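Local coordinates for Rbstp0775 protein (Geobacillus stearothermophilus, PDB 1RZ3), which is of unconfirmed function but probably acts as an ATP-dependent kinase of the phosphoribulokinase/uridine kinase family, at residues Q102-F107 with K117-L122. Sequence-based numbering, arbitrary orientation.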
loop_
_atom_site.group_PDB
_atom_site.type_symbol
_atom_site.label_atom_id
_atom_site.label_comp_id
_atom_site.label_asym_id
_atom_site.label_seq_id
_atom_site.Cartn_x
_atom_site.Cartn_y
_atom_site.Cartn_z
ATOM N N GLN A 102 -7.422 10.209 14.415
ATOM C CA GLN A 102 -8.177 10.056 13.182
ATOM C C GLN A 102 -7.488 10.832 12.076
ATOM O O GLN A 102 -6.663 11.706 12.344
ATOM C CB GLN A 102 -9.590 10.603 13.381
ATOM C CG GLN A 102 -9.609 12.091 13.717
ATOM C CD GLN A 102 -10.950 12.567 14.228
ATOM O OE1 GLN A 102 -11.347 12.253 15.350
ATOM N NE2 GLN A 102 -11.660 13.328 13.405
ATOM N N LEU A 103 -7.834 10.509 10.837
ATOM C CA LEU A 103 -7.262 11.185 9.682
ATOM C C LEU A 103 -8.359 11.515 8.686
ATOM O O LEU A 103 -9.237 10.692 8.421
ATOM C CB LEU A 103 -6.231 10.291 8.986
ATOM C CG LEU A 103 -5.026 9.814 9.793
ATOM C CD1 LEU A 103 -4.186 8.888 8.937
ATOM C CD2 LEU A 103 -4.210 11.009 10.256
ATOM N N THR A 104 -8.306 12.727 8.143
ATOM C CA THR A 104 -9.261 13.155 7.134
ATOM C C THR A 104 -8.416 13.322 5.875
ATOM O O THR A 104 -7.514 14.158 5.820
ATOM C CB THR A 104 -9.932 14.476 7.520
ATOM O OG1 THR A 104 -10.709 14.276 8.709
ATOM C CG2 THR A 104 -10.850 14.953 6.402
ATOM N N LEU A 105 -8.701 12.500 4.877
ATOM C CA LEU A 105 -7.931 12.508 3.644
ATOM C C LEU A 105 -8.808 12.607 2.409
ATOM O O LEU A 105 -9.994 12.262 2.441
ATOM C CB LEU A 105 -7.123 11.213 3.542
ATOM C CG LEU A 105 -6.279 10.761 4.735
ATOM C CD1 LEU A 105 -5.952 9.284 4.601
ATOM C CD2 LEU A 105 -5.011 11.590 4.813
ATOM N N PRO A 106 -8.231 13.090 1.299
ATOM C CA PRO A 106 -8.995 13.203 0.057
ATOM C C PRO A 106 -9.002 11.817 -0.579
ATOM O O PRO A 106 -7.945 11.231 -0.820
ATOM C CB PRO A 106 -8.191 14.221 -0.750
ATOM C CG PRO A 106 -6.780 13.939 -0.322
ATOM C CD PRO A 106 -6.925 13.767 1.181
ATOM N N PHE A 107 -10.189 11.272 -0.807
ATOM C CA PHE A 107 -10.308 9.959 -1.420
ATOM C C PHE A 107 -10.647 10.130 -2.895
ATOM O O PHE A 107 -11.614 10.806 -3.242
ATOM C CB PHE A 107 -11.381 9.139 -0.700
ATOM C CG PHE A 107 -10.885 8.480 0.564
ATOM C CD1 PHE A 107 -10.518 7.139 0.564
ATOM C CD2 PHE A 107 -10.760 9.208 1.743
ATOM C CE1 PHE A 107 -10.034 6.523 1.722
ATOM C CE2 PHE A 107 -10.277 8.607 2.906
ATOM C CZ PHE A 107 -9.913 7.256 2.893
ATOM N N LYS A 117 -13.327 14.533 0.719
ATOM C CA LYS A 117 -12.693 14.362 2.019
ATOM C C LYS A 117 -13.494 13.392 2.880
ATOM O O LYS A 117 -14.679 13.609 3.133
ATOM C CB LYS A 117 -12.582 15.705 2.742
ATOM C CG LYS A 117 -11.669 16.716 2.063
ATOM C CD LYS A 117 -11.613 18.013 2.861
ATOM C CE LYS A 117 -10.698 19.037 2.206
ATOM N NZ LYS A 117 -11.180 19.435 0.853
ATOM N N ARG A 118 -12.842 12.322 3.320
ATOM C CA ARG A 118 -13.493 11.322 4.161
ATOM C C ARG A 118 -12.598 11.104 5.372
ATOM O O ARG A 118 -11.398 11.364 5.320
ATOM C CB ARG A 118 -13.675 10.012 3.392
ATOM C CG ARG A 118 -14.295 10.183 2.003
ATOM C CD ARG A 118 -15.706 10.743 2.091
ATOM N NE ARG A 118 -16.621 9.808 2.739
ATOM C CZ ARG A 118 -17.824 10.137 3.198
ATOM N NH1 ARG A 118 -18.256 11.387 3.082
ATOM N NH2 ARG A 118 -18.595 9.215 3.764
ATOM N N THR A 119 -13.178 10.622 6.463
ATOM C CA THR A 119 -12.407 10.415 7.678
ATOM C C THR A 119 -12.228 8.949 8.049
ATOM O O THR A 119 -13.143 8.141 7.904
ATOM C CB THR A 119 -13.076 11.164 8.855
ATOM O OG1 THR A 119 -13.096 12.568 8.565
ATOM C CG2 THR A 119 -12.319 10.922 10.157
ATOM N N VAL A 120 -11.029 8.613 8.512
ATOM C CA VAL A 120 -10.730 7.260 8.949
ATOM C C VAL A 120 -10.257 7.354 10.396
ATOM O O VAL A 120 -9.350 8.121 10.712
ATOM C CB VAL A 120 -9.616 6.597 8.096
ATOM C CG1 VAL A 120 -9.285 5.215 8.659
ATOM C CG2 VAL A 120 -10.077 6.464 6.656
ATOM N N TYR A 121 -10.883 6.588 11.278
ATOM C CA TYR A 121 -10.504 6.606 12.687
ATOM C C TYR A 121 -9.489 5.517 13.003
ATOM O O TYR A 121 -9.712 4.342 12.700
ATOM C CB TYR A 121 -11.749 6.430 13.560
ATOM C CG TYR A 121 -12.647 7.640 13.532
ATOM C CD1 TYR A 121 -12.461 8.690 14.432
ATOM C CD2 TYR A 121 -13.649 7.763 12.567
ATOM C CE1 TYR A 121 -13.248 9.837 14.374
ATOM C CE2 TYR A 121 -14.441 8.904 12.498
ATOM C CZ TYR A 121 -14.234 9.939 13.405
ATOM O OH TYR A 121 -15.010 11.076 13.340
ATOM N N LEU A 122 -8.373 5.922 13.602
ATOM C CA LEU A 122 -7.313 4.999 13.986
ATOM C C LEU A 122 -7.526 4.587 15.435
ATOM O O LEU A 122 -7.307 3.433 15.808
ATOM C CB LEU A 122 -5.949 5.676 13.833
ATOM C CG LEU A 122 -5.637 6.156 12.411
ATOM C CD1 LEU A 122 -4.216 6.703 12.348
ATOM C CD2 LEU A 122 -5.803 4.996 11.444
HETATM O O HOH W 1 -14.517 13.336 14.905
#
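Gln102 and Tyr121 pair at the open end of a two-stranded antiparallel beta hairpin, strands 102-109 and 114-121, which lies apart from the parallel sheet of this P-loop NTPase-like fold and illustrates how alternating residues give a hairpin one face for the interior, with Leu103 and Leu105, and another for polar contacts. The Gln102 side chain runs alongside the Tyr121 ring, Gln102 OE1 3.2 Å from Tyr121 CE1 and the amide plane turned 67° from the ring. With CG between the backbone N and the carbonyl carbon (chi1 62°), the extended chain lies beside the tyrosine, where Gln102 NE2 donates to a water that Tyr121 OH also binds. An alanine here would probably break that water bridge and leave the tyrosine ring freer to swing. Leu103 forms a reciprocal backbone pair with Val120, Leu103 N 2.8 Å from Val120 O, while Leu103 CD1 meets Leu122 CD1, Leu103 resting on Leu93 of helix 86-94 and Leu122 on strand 53-57. On the face carrying Gln102 and Tyr121, Thr104 OG1 and Thr119 OG1 share a 2.9 Å hydrogen bond. Leu105 repeats the reciprocal pairing with Arg118. Finally Phe107 CD2 lies 3.4 Å from Arg118 CB, and Val120 CG2 abuts the ring's edge 3.8 Å from Phe107 CZ.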